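Local coordinates for VAO-type flavoprotein oxidase VAO615 (Myceliophthora thermophila, PDB 6F72) that probably acts as an oxidoreductase, carrying bicovalently bound FAD whose reduced form reacts rapidly with molecular oxygen, though no substrate has been identified, at residues Ile418-Val423 / Thr471-Cys476; Ser62-Ser67 / Gln75-Leu80. All blocks are in the same frame, centred on the assembly; numbering follows the deposited sequence.

In the fold
Contacts 1 and 2 lie on opposite sides of the chain's centre, with their own centres 45 Å apart and about 27 Å between nearest atoms. Contact 2 (62-67 with 75-80) comes first in the chain and is a local disulfide cross-link near the N-terminal end. Contact 1 (418-423 with 471-476) joins an edge strand, 412-419, of the seven-stranded antiparallel sheet to its neighbour 472-480, and Cys476 there is itself disulfide-bonded to Cys450. The side chain of Cys476 is about 12 Å from FAD, which is covalently held by His157 and Cys222. The side chain of Ile418 lies about 11 Å from a glycan sugar.

Contact 1: Ile418-Val423 / Thr471-Cys476; sequences IPRSLV and TGMLLC
With CG anti to the backbone N (chi1 -161°) and a bend at its last torsion, Met473 lays its thioether against the first turn of helix 420-424. Its SD meets Arg420 CG at 3.6 Å, and its CE touches Val423 CG1 at 3.5 Å. The sulfur also sits over one face of the Arg420 guanidinium, offset toward its rim, while NH2 of the same group forms a salt bridge with Asp335. Long, flexible and unbranched at CB, methionine suits a place where one side chain must cross two others at about a right angle. Replacing it with an alanine is likely to leave Val423 and the aliphatic part of Arg420 without their packing partner. Alongside, Ile418 and Leu474, branched apolar residues on one buried sheet face, pack CB to CB at 3.9 Å; Ile418 CD1 also reaches Cys476 SG. Ile418 O takes two N-H groups, from Met473 N at 2.7 Å and, more loosely, from Leu474 N at 3.2 Å; Ile418 N returns a bond to Leu474 O. Beyond them Arg420 N bonds to Thr471 O at 2.8 Å. Pro419, at the N-cap, has a ring-restricted phi that suits the turn from strand into helix. Two successive residues, Met473 and Leu474, thus face Ile418: a classic beta bulge where the edge strand of an antiparallel sheet turns into a helix.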
ATOM      1  N   ILE A 418       8.526  13.675  -3.168  1.00 23.71           N
ATOM      2  CA  ILE A 418       9.025  15.038  -3.384  1.00 24.49           C
ATOM      3  C   ILE A 418      10.492  15.152  -2.909  1.00 24.92           C
ATOM      4  O   ILE A 418      10.758  15.022  -1.711  1.00 24.83           O
ATOM      5  CB  ILE A 418       8.111  16.089  -2.692  1.00 24.75           C
ATOM      6  CG1 ILE A 418       6.647  15.937  -3.175  1.00 24.52           C
ATOM      7  CG2 ILE A 418       8.625  17.506  -2.931  1.00 25.34           C
ATOM      8  CD1 ILE A 418       5.618  16.796  -2.456  1.00 24.80           C
ATOM      9  N   PRO A 419      11.438  15.383  -3.851  1.00 25.51           N
ATOM     10  CA  PRO A 419      12.873  15.574  -3.520  1.00 26.19           C
ATOM     11  C   PRO A 419      13.123  16.666  -2.481  1.00 27.08           C
ATOM     12  O   PRO A 419      12.467  17.707  -2.510  1.00 27.56           O
ATOM     13  CB  PRO A 419      13.506  15.994  -4.854  1.00 26.35           C
ATOM     14  CG  PRO A 419      12.578  15.520  -5.909  1.00 25.98           C
ATOM     15  CD  PRO A 419      11.211  15.306  -5.306  1.00 25.56           C
ATOM     16  N   ARG A 420      14.057  16.413  -1.571  1.00 27.77           N
ATOM     17  CA  ARG A 420      14.561  17.420  -0.619  1.00 28.78           C
ATOM     18  C   ARG A 420      15.028  18.735  -1.264  1.00 29.26           C
ATOM     19  O   ARG A 420      14.788  19.818  -0.707  1.00 29.84           O
ATOM     20  CB  ARG A 420      15.711  16.835   0.192  1.00 29.51           C
ATOM     21  CG  ARG A 420      16.049  17.610   1.453  1.00 30.88           C
ATOM     22  CD  ARG A 420      17.390  17.163   2.008  1.00 31.86           C
ATOM     23  NE  ARG A 420      17.323  16.952   3.455  1.00 32.78           N
ATOM     24  CZ  ARG A 420      17.269  15.769   4.055  1.00 32.84           C
ATOM     25  NH1 ARG A 420      17.283  14.643   3.357  1.00 32.80           N
ATOM     26  NH2 ARG A 420      17.193  15.705   5.376  1.00 33.48           N
ATOM     27  N   SER A 421      15.677  18.639  -2.426  1.00 29.02           N
ATOM     28  CA  SER A 421      16.265  19.820  -3.095  1.00 29.59           C
ATOM     29  C   SER A 421      15.196  20.823  -3.553  1.00 29.69           C
ATOM     30  O   SER A 421      15.450  22.023  -3.600  1.00 30.18           O
ATOM     31  CB  SER A 421      17.153  19.396  -4.266  1.00 29.59           C
ATOM     32  OG  SER A 421      16.455  18.491  -5.107  1.00 29.18           O
ATOM     33  N   LEU A 422      14.002  20.319  -3.863  1.00 29.07           N
ATOM     34  CA  LEU A 422      12.858  21.173  -4.207  1.00 29.28           C
ATOM     35  C   LEU A 422      12.390  22.013  -3.022  1.00 29.67           C
ATOM     36  O   LEU A 422      12.163  23.223  -3.169  1.00 30.37           O
ATOM     37  CB  LEU A 422      11.708  20.365  -4.814  1.00 28.62           C
ATOM     38  CG  LEU A 422      11.951  19.734  -6.192  1.00 28.41           C
ATOM     39  CD1 LEU A 422      10.762  18.872  -6.569  1.00 27.89           C
ATOM     40  CD2 LEU A 422      12.249  20.734  -7.305  1.00 28.98           C
ATOM     41  N   VAL A 423      12.301  21.382  -1.856  1.00 29.29           N
ATOM     42  CA  VAL A 423      11.858  22.025  -0.619  1.00 29.79           C
ATOM     43  C   VAL A 423      12.879  23.026  -0.058  1.00 30.73           C
ATOM     44  O   VAL A 423      12.514  24.105   0.405  1.00 31.39           O
ATOM     45  CB  VAL A 423      11.529  20.973   0.461  1.00 29.14           C
ATOM     46  CG1 VAL A 423      11.179  21.641   1.775  1.00 29.53           C
ATOM     47  CG2 VAL A 423      10.390  20.069   0.009  1.00 28.48           C
ATOM     48  N   THR A 471      16.676  10.674  -2.724  1.00 23.21           N
ATOM     49  CA  THR A 471      16.674  12.144  -2.754  1.00 23.78           C
ATOM     50  C   THR A 471      15.375  12.740  -2.174  1.00 23.79           C
ATOM     51  O   THR A 471      15.347  13.913  -1.785  1.00 24.18           O
ATOM     52  CB  THR A 471      16.947  12.687  -4.174  1.00 24.07           C
ATOM     53  OG1 THR A 471      16.015  12.106  -5.089  1.00 23.88           O
ATOM     54  CG2 THR A 471      18.371  12.350  -4.635  1.00 24.33           C
ATOM     55  N   GLY A 472      14.319  11.920  -2.094  1.00 23.40           N
ATOM     56  CA  GLY A 472      13.019  12.346  -1.573  1.00 23.44           C
ATOM     57  C   GLY A 472      13.016  12.726  -0.109  1.00 23.75           C
ATOM     58  O   GLY A 472      13.795  12.174   0.685  1.00 23.73           O
ATOM     59  N   MET A 473      12.151  13.686   0.231  1.00 24.07           N
ATOM     60  CA  MET A 473      11.920  14.100   1.610  1.00 24.62           C
ATOM     61  C   MET A 473      10.437  13.926   2.024  1.00 24.68           C
ATOM     62  O   MET A 473      10.144  13.611   3.185  1.00 24.68           O
ATOM     63  CB  MET A 473      12.390  15.543   1.817  1.00 25.34           C
ATOM     64  CG  MET A 473      12.615  15.916   3.271  1.00 25.85           C
ATOM     65  SD  MET A 473      13.182  17.589   3.655  1.00 26.90           S
ATOM     66  CE  MET A 473      11.695  18.535   3.400  1.00 26.94           C
ATOM     67  N   LEU A 474       9.521  14.143   1.073  1.00 24.70           N
ATOM     68  CA  LEU A 474       8.083  14.027   1.309  1.00 24.81           C
ATOM     69  C   LEU A 474       7.436  12.962   0.421  1.00 24.46           C
ATOM     70  O   LEU A 474       7.819  12.781  -0.740  1.00 24.34           O
ATOM     71  CB  LEU A 474       7.377  15.375   1.076  1.00 25.15           C
ATOM     72  CG  LEU A 474       7.912  16.691   1.654  1.00 25.79           C
ATOM     73  CD1 LEU A 474       7.031  17.838   1.183  1.00 26.23           C
ATOM     74  CD2 LEU A 474       8.001  16.684   3.173  1.00 26.01           C
ATOM     75  N   LEU A 475       6.471  12.250   0.984  1.00 24.45           N
ATOM     76  CA  LEU A 475       5.576  11.419   0.197  1.00 24.46           C
ATOM     77  C   LEU A 475       4.204  11.912   0.564  1.00 24.68           C
ATOM     78  O   LEU A 475       3.723  11.648   1.673  1.00 24.68           O
ATOM     79  CB  LEU A 475       5.719   9.916   0.496  1.00 24.24           C
ATOM     80  CG  LEU A 475       4.851   8.831  -0.206  1.00 24.06           C
ATOM     81  CD1 LEU A 475       3.400   8.810   0.256  1.00 24.27           C
ATOM     82  CD2 LEU A 475       4.875   8.905  -1.723  1.00 24.00           C
ATOM     83  N   CYS A 476       3.612  12.663  -0.355  1.00 25.01           N
ATOM     84  CA  CYS A 476       2.258  13.195  -0.157  1.00 25.44           C
ATOM     85  C   CYS A 476       1.253  12.425  -0.986  1.00 24.99           C
ATOM     86  O   CYS A 476       1.493  12.137  -2.167  1.00 24.79           O
ATOM     87  CB  CYS A 476       2.201  14.684  -0.472  1.00 26.31           C
ATOM     88  SG  CYS A 476       3.179  15.633   0.708  1.00 27.49           S
TER
HETATM   89  O   HOH W   1      16.955  16.025  -3.416  1.00 31.20           O

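Contact 2: Ser62-Ser67 / Gln75-Leu80; sequences SVCHKS and QACEEL
Cys64 and Cys77 join residues 62-67 to helix 74-81 through a disulfide, SG to SG 2.0 Å. The two halves reach it by different rotations: Cys77 holds SG anti to its own backbone N (chi1 -178°), an extended rotation that carries the sulfur off the helix to its partner, whereas Cys64 turns SG beside its backbone N, opposite the carbonyl carbon. The twist about the S-S bond is 111°, somewhat wider than the right angle at which a disulfide is most relaxed. Next to the bridge Val63 points its CB toward the helix, and its CG2, lodged between the backbone N and the carbonyl carbon, meets Leu80 CD1 at 3.6 Å. Leu80 lies one helical turn beyond Ala76; its CD1 also comes within 4.2 Å of Cys64 SG, so the same methyl touches both the valine and the sulfur. Ala76 is small enough to let the valine come close, with Val63 CB to Ala76 CB at 4.4 Å. Elsewhere in 62-67, Pro110 touches Cys64, and both imidazole nitrogens of His65 are hydrogen-bonded to backbone oxygens, those of Val109 and Pro114. No hydrogen bond joins the two segments. Their union therefore rests on one covalent link with a small apolar patch beside it, chemistry that fits a secreted protein, whose oxidising surroundings keep such a bridge intact.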
ATOM      1  N   SER A  62     -23.492  -9.709  -0.621  1.00 31.68           N
ATOM      2  CA  SER A  62     -24.579 -10.544  -1.142  1.00 32.29           C
ATOM      3  C   SER A  62     -25.776 -10.572  -0.182  1.00 33.63           C
ATOM      4  O   SER A  62     -26.913 -10.734  -0.626  1.00 34.13           O
ATOM      5  CB  SER A  62     -24.108 -11.960  -1.427  1.00 32.07           C
ATOM      6  OG  SER A  62     -23.969 -12.652  -0.217  1.00 32.65           O
ATOM      7  N   VAL A  63     -25.507 -10.397   1.119  1.00 34.38           N
ATOM      8  CA  VAL A  63     -26.555 -10.181   2.142  1.00 35.89           C
ATOM      9  C   VAL A  63     -27.468  -8.966   1.870  1.00 36.49           C
ATOM     10  O   VAL A  63     -28.589  -8.885   2.389  1.00 37.46           O
ATOM     11  CB  VAL A  63     -25.978 -10.093   3.584  1.00 36.46           C
ATOM     12  CG1 VAL A  63     -25.393 -11.426   4.006  1.00 36.54           C
ATOM     13  CG2 VAL A  63     -24.948  -8.978   3.719  1.00 35.94           C
ATOM     14  N   CYS A  64     -26.974  -8.042   1.049  1.00 36.20           N
ATOM     15  CA  CYS A  64     -27.698  -6.829   0.653  1.00 36.81           C
ATOM     16  C   CYS A  64     -28.529  -7.018  -0.617  1.00 36.74           C
ATOM     17  O   CYS A  64     -29.195  -6.085  -1.068  1.00 36.96           O
ATOM     18  CB  CYS A  64     -26.702  -5.683   0.470  1.00 36.62           C
ATOM     19  SG  CYS A  64     -25.974  -5.143   2.031  1.00 37.83           S
ATOM     20  N   HIS A  65     -28.491  -8.229  -1.182  1.00 36.61           N
ATOM     21  CA  HIS A  65     -29.208  -8.556  -2.423  1.00 36.84           C
ATOM     22  C   HIS A  65     -29.896  -9.912  -2.375  1.00 37.77           C
ATOM     23  O   HIS A  65     -29.664 -10.690  -1.458  1.00 38.11           O
ATOM     24  CB  HIS A  65     -28.286  -8.454  -3.637  1.00 35.68           C
ATOM     25  CG  HIS A  65     -27.632  -7.121  -3.766  1.00 35.11           C
ATOM     26  ND1 HIS A  65     -28.268  -6.033  -4.326  1.00 35.37           N
ATOM     27  CD2 HIS A  65     -26.417  -6.683  -3.360  1.00 34.46           C
ATOM     28  CE1 HIS A  65     -27.462  -4.988  -4.283  1.00 34.94           C
ATOM     29  NE2 HIS A  65     -26.328  -5.357  -3.712  1.00 34.43           N
ATOM     30  N   LYS A  66     -30.725 -10.177  -3.384  1.00 38.48           N
ATOM     31  CA  LYS A  66     -31.671 -11.287  -3.374  1.00 39.87           C
ATOM     32  C   LYS A  66     -31.276 -12.448  -4.287  1.00 40.02           C
ATOM     33  O   LYS A  66     -31.603 -13.606  -3.989  1.00 40.88           O
ATOM     34  CB  LYS A  66     -33.077 -10.762  -3.683  1.00 40.68           C
ATOM     35  CG  LYS A  66     -33.670 -10.018  -2.493  1.00 41.40           C
ATOM     36  CD  LYS A  66     -34.579  -8.858  -2.868  1.00 42.03           C
ATOM     37  CE  LYS A  66     -35.573  -8.605  -1.734  1.00 43.29           C
ATOM     38  NZ  LYS A  66     -36.160  -7.231  -1.740  1.00 43.67           N
ATOM     39  N   SER A  67     -30.568 -12.137  -5.372  1.00 37.69           N
ATOM     40  CA  SER A  67     -30.061 -13.131  -6.326  1.00 38.19           C
ATOM     41  C   SER A  67     -28.577 -12.836  -6.659  1.00 37.60           C
ATOM     42  O   SER A  67     -28.163 -11.682  -6.537  1.00 36.84           O
ATOM     43  CB  SER A  67     -30.931 -13.133  -7.590  1.00 38.75           C
ATOM     44  OG  SER A  67     -30.735 -11.961  -8.367  1.00 38.22           O
ATOM     45  N   GLN A  75     -30.697  -6.933   8.440  1.00 45.24           N
ATOM     46  CA  GLN A  75     -29.898  -6.689   9.652  1.00 45.08           C
ATOM     47  C   GLN A  75     -28.380  -6.717   9.394  1.00 43.63           C
ATOM     48  O   GLN A  75     -27.652  -5.827   9.848  1.00 43.49           O
ATOM     49  CB  GLN A  75     -30.279  -7.724  10.724  1.00 46.49           C
ATOM     50  CG  GLN A  75     -29.866  -7.416  12.164  1.00 47.59           C
ATOM     51  CD  GLN A  75     -30.460  -8.397  13.182  1.00 49.12           C
ATOM     52  OE1 GLN A  75     -31.578  -8.910  13.011  1.00 50.10           O
ATOM     53  NE2 GLN A  75     -29.723  -8.646  14.258  1.00 49.49           N
ATOM     54  N   ALA A  76     -27.922  -7.743   8.668  1.00 42.42           N
ATOM     55  CA  ALA A  76     -26.499  -7.934   8.359  1.00 40.73           C
ATOM     56  C   ALA A  76     -26.041  -6.958   7.287  1.00 39.43           C
ATOM     57  O   ALA A  76     -24.879  -6.527   7.278  1.00 38.95           O
ATOM     58  CB  ALA A  76     -26.226  -9.367   7.921  1.00 40.46           C
ATOM     59  N   CYS A  77     -26.958  -6.613   6.387  1.00 38.80           N
ATOM     60  CA  CYS A  77     -26.693  -5.626   5.352  1.00 37.60           C
ATOM     61  C   CYS A  77     -26.409  -4.257   5.973  1.00 37.78           C
ATOM     62  O   CYS A  77     -25.484  -3.572   5.549  1.00 37.09           O
ATOM     63  CB  CYS A  77     -27.855  -5.564   4.368  1.00 37.00           C
ATOM     64  SG  CYS A  77     -27.594  -4.399   3.019  1.00 35.51           S
ATOM     65  N   GLU A  78     -27.188  -3.890   6.993  1.00 39.02           N
ATOM     66  CA  GLU A  78     -27.035  -2.608   7.692  1.00 39.46           C
ATOM     67  C   GLU A  78     -25.718  -2.487   8.466  1.00 39.02           C
ATOM     68  O   GLU A  78     -25.136  -1.397   8.524  1.00 38.67           O
ATOM     69  CB  GLU A  78     -28.225  -2.322   8.623  1.00 41.00           C
ATOM     70  CG  GLU A  78     -29.586  -2.145   7.940  1.00 41.97           C
ATOM     71  CD  GLU A  78     -29.630  -1.026   6.903  1.00 41.86           C
ATOM     72  OE1 GLU A  78     -29.184   0.101   7.208  1.00 42.18           O
ATOM     73  OE2 GLU A  78     -30.120  -1.273   5.774  1.00 41.69           O
ATOM     74  N   GLU A  79     -25.265  -3.598   9.058  1.00 38.95           N
ATOM     75  CA  GLU A  79     -23.973  -3.652   9.770  1.00 38.50           C
ATOM     76  C   GLU A  79     -22.774  -3.466   8.834  1.00 36.95           C
ATOM     77  O   GLU A  79     -21.761  -2.872   9.221  1.00 36.92           O
ATOM     78  CB  GLU A  79     -23.843  -4.951  10.580  1.00 39.23           C
ATOM     79  CG  GLU A  79     -24.616  -4.933  11.896  1.00 40.77           C
ATOM     80  CD  GLU A  79     -24.853  -6.320  12.486  1.00 41.57           C
ATOM     81  OE1 GLU A  79     -26.026  -6.650  12.804  1.00 42.83           O
ATOM     82  OE2 GLU A  79     -23.877  -7.083  12.643  1.00 41.43           O
ATOM     83  N   LEU A  80     -22.899  -3.967   7.603  1.00 35.74           N
ATOM     84  CA  LEU A  80     -21.897  -3.761   6.553  1.00 34.35           C
ATOM     85  C   LEU A  80     -21.735  -2.285   6.162  1.00 33.88           C
ATOM     86  O   LEU A  80     -20.624  -1.837   5.846  1.00 33.39           O
ATOM     87  CB  LEU A  80     -22.252  -4.578   5.301  1.00 33.73           C
ATOM     88  CG  LEU A  80     -22.113  -6.098   5.226  1.00 33.46           C
ATOM     89  CD1 LEU A  80     -22.374  -6.494   3.790  1.00 32.86           C
ATOM     90  CD2 LEU A  80     -20.743  -6.611   5.663  1.00 33.03           C
TER